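Local coordinates for putative fructosamine-3-kinase (Thermobifida fusca YX, PDB 3F7W), which probably acts as a kinase of the fructosamine kinase family, transferring phosphate to sugar-modified amines, although its own substrate is not established, at residues His218-Phe229 with Ile255-His266. Residues are numbered along the deposited sequence; the frame is centred on the assembly and turned at random. Where two conformers were deposited one is given.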
loop_
_atom_site.group_PDB
_atom_site.type_symbol
_atom_site.label_atom_id
_atom_site.label_comp_id
_atom_site.label_asym_id
_atom_site.label_seq_id
_atom_site.Cartn_x
_atom_site.Cartn_y
_atom_site.Cartn_z
ATOM N N HIS A 218 -1.530 -10.359 5.284
ATOM C CA HIS A 218 -0.785 -11.484 4.791
ATOM C C HIS A 218 0.329 -10.956 3.914
ATOM O O HIS A 218 0.088 -10.177 3.000
ATOM C CB HIS A 218 -1.697 -12.431 4.004
ATOM C CG HIS A 218 -1.173 -13.819 3.920
ATOM N ND1 HIS A 218 0.070 -14.119 3.392
ATOM C CD2 HIS A 218 -1.709 -14.993 4.331
ATOM C CE1 HIS A 218 0.255 -15.429 3.449
ATOM N NE2 HIS A 218 -0.812 -15.982 4.006
ATOM N N ARG A 219 1.554 -11.389 4.178
ATOM C CA ARG A 219 2.698 -10.903 3.392
ATOM C C ARG A 219 2.562 -11.209 1.894
ATOM O O ARG A 219 3.068 -10.471 1.077
ATOM C CB ARG A 219 4.009 -11.443 3.944
ATOM C CG ARG A 219 4.192 -12.957 3.910
ATOM C CD ARG A 219 5.113 -13.415 5.071
ATOM N NE ARG A 219 5.511 -14.824 4.979
ATOM C CZ ARG A 219 6.673 -15.279 4.496
ATOM N NH1 ARG A 219 7.594 -14.471 4.010
ATOM N NH2 ARG A 219 6.909 -16.590 4.473
ATOM N N GLU A 220 1.862 -12.298 1.545
ATOM C CA GLU A 220 1.576 -12.617 0.141
ATOM C C GLU A 220 0.827 -11.497 -0.583
ATOM O O GLU A 220 0.972 -11.363 -1.781
ATOM C CB GLU A 220 0.866 -13.965 -0.002
ATOM C CG GLU A 220 1.805 -15.179 0.326
ATOM C CD GLU A 220 1.111 -16.540 0.307
ATOM O OE1 GLU A 220 0.116 -16.734 -0.437
ATOM O OE2 GLU A 220 1.592 -17.430 1.025
ATOM N N ALA A 221 0.059 -10.673 0.151
ATOM C CA ALA A 221 -0.659 -9.544 -0.431
ATOM C C ALA A 221 0.285 -8.617 -1.172
ATOM O O ALA A 221 0.038 -8.254 -2.319
ATOM C CB ALA A 221 -1.452 -8.754 0.656
ATOM N N ASP A 222 1.373 -8.226 -0.524
ATOM C CA ASP A 222 2.292 -7.244 -1.136
ATOM C C ASP A 222 2.946 -7.822 -2.389
ATOM O O ASP A 222 3.049 -7.166 -3.419
ATOM C CB ASP A 222 3.383 -6.805 -0.134
ATOM C CG ASP A 222 2.925 -5.667 0.832
ATOM O OD1 ASP A 222 1.813 -5.102 0.705
ATOM O OD2 ASP A 222 3.724 -5.345 1.746
ATOM N N LEU A 223 3.385 -9.072 -2.296
ATOM C CA LEU A 223 4.019 -9.737 -3.433
ATOM C C LEU A 223 3.028 -9.956 -4.574
ATOM O O LEU A 223 3.402 -9.895 -5.740
ATOM C CB LEU A 223 4.664 -11.053 -2.995
ATOM C CG LEU A 223 6.110 -10.953 -2.472
ATOM C CD1 LEU A 223 6.294 -9.735 -1.602
ATOM C CD2 LEU A 223 6.488 -12.216 -1.729
ATOM N N ALA A 224 1.767 -10.205 -4.236
ATOM C CA ALA A 224 0.730 -10.386 -5.250
ATOM C C ALA A 224 0.424 -9.047 -5.941
ATOM O O ALA A 224 0.103 -9.026 -7.115
ATOM C CB ALA A 224 -0.539 -10.976 -4.643
HETATM N N MSE A 225 0.536 -7.943 -5.208
HETATM C CA MSE A 225 0.320 -6.619 -5.793
HETATM C C MSE A 225 1.455 -6.267 -6.741
HETATM O O MSE A 225 1.219 -5.660 -7.791
HETATM C CB MSE A 225 0.157 -5.537 -4.712
HETATM C CG MSE A 225 -0.206 -4.190 -5.221
HETATM SE SE MSE A 225 -1.991 -4.261 -6.063
HETATM C CE MSE A 225 -2.562 -2.355 -5.920
ATOM N N LEU A 226 2.683 -6.628 -6.374
ATOM C CA LEU A 226 3.825 -6.456 -7.299
ATOM C C LEU A 226 3.572 -7.210 -8.609
ATOM O O LEU A 226 3.828 -6.703 -9.703
ATOM C CB LEU A 226 5.136 -6.905 -6.651
ATOM C CG LEU A 226 5.650 -6.010 -5.518
ATOM C CD1 LEU A 226 6.857 -6.715 -4.850
ATOM C CD2 LEU A 226 6.000 -4.591 -6.062
ATOM N N ALA A 227 3.014 -8.411 -8.494
ATOM C CA ALA A 227 2.720 -9.226 -9.633
ATOM C C ALA A 227 1.545 -8.665 -10.448
ATOM O O ALA A 227 1.592 -8.694 -11.659
ATOM C CB ALA A 227 2.447 -10.703 -9.185
ATOM N N LEU A 228 0.515 -8.149 -9.783
ATOM C CA LEU A 228 -0.712 -7.768 -10.469
ATOM C C LEU A 228 -0.463 -6.761 -11.601
ATOM O O LEU A 228 -0.946 -6.942 -12.718
ATOM C CB LEU A 228 -1.706 -7.224 -9.473
ATOM C CG LEU A 228 -3.089 -6.791 -9.981
ATOM C CD1 LEU A 228 -3.751 -7.917 -10.716
ATOM C CD2 LEU A 228 -3.960 -6.366 -8.807
ATOM N N PHE A 229 0.261 -5.688 -11.310
ATOM C CA PHE A 229 0.575 -4.680 -12.340
ATOM C C PHE A 229 2.022 -4.777 -12.810
ATOM O O PHE A 229 2.489 -3.981 -13.630
ATOM C CB PHE A 229 0.233 -3.283 -11.841
ATOM C CG PHE A 229 -1.215 -3.147 -11.487
ATOM C CD1 PHE A 229 -2.154 -2.884 -12.465
ATOM C CD2 PHE A 229 -1.637 -3.364 -10.186
ATOM C CE1 PHE A 229 -3.502 -2.823 -12.141
ATOM C CE2 PHE A 229 -2.977 -3.286 -9.851
ATOM C CZ PHE A 229 -3.910 -3.020 -10.859
ATOM N N ILE A 255 -1.710 -16.481 -5.690
ATOM C CA ILE A 255 -1.587 -15.092 -6.148
ATOM C C ILE A 255 -2.933 -14.449 -6.517
ATOM O O ILE A 255 -3.224 -13.368 -6.032
ATOM C CB ILE A 255 -0.514 -14.919 -7.247
ATOM C CG1 ILE A 255 0.890 -15.200 -6.647
ATOM C CG2 ILE A 255 -0.601 -13.499 -7.870
ATOM C CD1 ILE A 255 1.992 -15.241 -7.648
ATOM N N PRO A 256 -3.765 -15.085 -7.364
ATOM C CA PRO A 256 -5.082 -14.455 -7.623
ATOM C C PRO A 256 -5.942 -14.128 -6.384
ATOM O O PRO A 256 -6.590 -13.055 -6.337
ATOM C CB PRO A 256 -5.801 -15.482 -8.518
ATOM C CG PRO A 256 -4.718 -16.280 -9.138
ATOM C CD PRO A 256 -3.564 -16.297 -8.172
ATOM N N LEU A 257 -5.976 -15.041 -5.414
ATOM C CA LEU A 257 -6.743 -14.845 -4.183
ATOM C C LEU A 257 -6.381 -13.521 -3.564
ATOM O O LEU A 257 -7.251 -12.721 -3.213
ATOM C CB LEU A 257 -6.476 -15.983 -3.189
ATOM C CG LEU A 257 -7.120 -15.871 -1.802
ATOM C CD1 LEU A 257 -8.623 -15.912 -1.892
ATOM C CD2 LEU A 257 -6.571 -16.977 -0.882
ATOM N N HIS A 258 -5.076 -13.284 -3.456
ATOM C CA HIS A 258 -4.555 -12.064 -2.838
ATOM C C HIS A 258 -4.691 -10.791 -3.667
ATOM O O HIS A 258 -4.468 -9.697 -3.140
ATOM C CB HIS A 258 -3.101 -12.256 -2.434
ATOM C CG HIS A 258 -2.933 -13.194 -1.286
ATOM N ND1 HIS A 258 -3.275 -12.850 0.001
ATOM C CD2 HIS A 258 -2.489 -14.472 -1.231
ATOM C CE1 HIS A 258 -3.047 -13.871 0.802
ATOM N NE2 HIS A 258 -2.574 -14.872 0.080
ATOM N N GLN A 259 -5.033 -10.948 -4.946
ATOM C CA GLN A 259 -5.270 -9.843 -5.845
ATOM C C GLN A 259 -6.727 -9.378 -5.853
ATOM O O GLN A 259 -7.044 -8.342 -6.435
ATOM C CB GLN A 259 -4.836 -10.233 -7.271
ATOM C CG GLN A 259 -3.320 -10.387 -7.397
ATOM C CD GLN A 259 -2.827 -10.871 -8.748
ATOM O OE1 GLN A 259 -3.568 -11.503 -9.505
ATOM N NE2 GLN A 259 -1.544 -10.629 -9.031
ATOM N N LEU A 260 -7.610 -10.119 -5.199
ATOM C CA LEU A 260 -9.027 -9.766 -5.216
ATOM C C LEU A 260 -9.306 -8.443 -4.510
ATOM O O LEU A 260 -10.071 -7.621 -5.017
ATOM C CB LEU A 260 -9.884 -10.901 -4.642
ATOM C CG LEU A 260 -9.871 -12.196 -5.476
ATOM C CD1 LEU A 260 -10.704 -13.285 -4.779
ATOM C CD2 LEU A 260 -10.352 -11.981 -6.914
ATOM N N HIS A 261 -8.652 -8.214 -3.372
ATOM C CA HIS A 261 -8.851 -6.963 -2.632
ATOM C C HIS A 261 -8.473 -5.751 -3.502
ATOM O O HIS A 261 -9.312 -4.883 -3.721
ATOM C CB HIS A 261 -8.067 -6.961 -1.302
ATOM C CG HIS A 261 -7.908 -5.599 -0.713
ATOM N ND1 HIS A 261 -8.983 -4.865 -0.234
ATOM C CD2 HIS A 261 -6.809 -4.822 -0.545
ATOM C CE1 HIS A 261 -8.543 -3.693 0.202
ATOM N NE2 HIS A 261 -7.232 -3.640 0.018
ATOM N N PRO A 262 -7.207 -5.674 -3.993
ATOM C CA PRO A 262 -6.861 -4.502 -4.813
ATOM C C PRO A 262 -7.721 -4.362 -6.027
ATOM O O PRO A 262 -8.035 -3.234 -6.409
ATOM C CB PRO A 262 -5.398 -4.754 -5.220
ATOM C CG PRO A 262 -5.146 -6.176 -4.954
ATOM C CD PRO A 262 -6.040 -6.540 -3.800
ATOM N N LEU A 263 -8.110 -5.478 -6.657
ATOM C CA LEU A 263 -8.944 -5.365 -7.848
ATOM C C LEU A 263 -10.343 -4.780 -7.576
ATOM O O LEU A 263 -10.869 -3.983 -8.387
ATOM C CB LEU A 263 -9.041 -6.705 -8.608
ATOM C CG LEU A 263 -7.746 -7.034 -9.379
ATOM C CD1 LEU A 263 -7.758 -8.513 -9.826
ATOM C CD2 LEU A 263 -7.495 -6.042 -10.592
ATOM N N LEU A 264 -10.942 -5.173 -6.459
ATOM C CA LEU A 264 -12.208 -4.585 -6.031
ATOM C C LEU A 264 -12.095 -3.091 -5.693
ATOM O O LEU A 264 -12.991 -2.303 -6.022
ATOM C CB LEU A 264 -12.782 -5.353 -4.844
ATOM C CG LEU A 264 -13.358 -6.723 -5.219
ATOM C CD1 LEU A 264 -13.498 -7.576 -3.948
ATOM C CD2 LEU A 264 -14.724 -6.598 -5.958
ATOM N N VAL A 265 -10.995 -2.708 -5.062
ATOM C CA VAL A 265 -10.734 -1.291 -4.823
ATOM C C VAL A 265 -10.633 -0.539 -6.148
ATOM O O VAL A 265 -11.187 0.543 -6.278
ATOM C CB VAL A 265 -9.473 -1.089 -3.952
ATOM C CG1 VAL A 265 -9.096 0.418 -3.856
ATOM C CG2 VAL A 265 -9.732 -1.662 -2.566
ATOM N N HIS A 266 -9.967 -1.123 -7.140
ATOM C CA HIS A 266 -9.794 -0.441 -8.435
ATOM C C HIS A 266 -11.142 -0.254 -9.144
ATOM O O HIS A 266 -11.424 0.811 -9.717
ATOM C CB HIS A 266 -8.781 -1.169 -9.310
ATOM C CG HIS A 266 -7.449 -1.323 -8.653
ATOM N ND1 HIS A 266 -6.952 -0.391 -7.759
ATOM C CD2 HIS A 266 -6.519 -2.306 -8.731
ATOM C CE1 HIS A 266 -5.787 -0.809 -7.296
ATOM N NE2 HIS A 266 -5.489 -1.955 -7.886
HETATM O O HOH W 1 -2.497 -7.774 -3.387
HETATM O O HOH W 2 -0.442 -11.440 -11.791
#
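His258, Gln259 and Pro262 on helix 255-266 pack against Ala221, Ala224, Met225 and Leu228 of helix 219-229, a steep crossing (-79°) of two helices in the mainly helical C-terminal lobe of this protein-kinase-like fold. The axes approach to 8.5 Å, with the small Ala224 at the crossing: Ala224 CB lies 3.6 Å from His258 CB and also meets Ile255 CG2. Polar contacts centre on Gln259. From its extended side chain, Gln259 NE2 donates to Ala224 O (3.0 Å) in an almost straight bond, N-H...O 178°, the acceptor lying in the amide plane. Leu228 N reaches the same oxygen from the opposite face of the carbonyl, so two donors grip it, while a water accepts from Gln259 NE2. Trimming Gln259 to an alanine is likely to leave Ala224 O with its intrahelical donor but without the cross-helix bond, and to open a gap beside Leu228. Another water donates to Ala221 O and His258 O, joining the two backbones. Aromatic contacts occupy both ends. At one, His258 turns its edge to the face of His218, His258 CE1 standing 3.6 Å from His218 CG, with the ring planes 55° apart; Glu220 CB lies over a face of His258 in a CH-pi contact. His218 is also the N-cap, ND1 accepting from Glu220 N, and the Glu220 carboxylate is salt-bridged to Arg254. At the other, Phe229 CZ lies 3.4 Å from His266 CD2, the rings oblique. Apolar packing lies between. Leu228, its CG swung opposite the backbone N, carries CD1 to the Gln259 amide and CD2 to Leu263 CG. Selenomethionine Met225, bent at chi2, lays SE against Pro262 CB; beyond it, Met225 CE meets the edge of the His266 ring in its plane, 3.5 Å from His266 NE2.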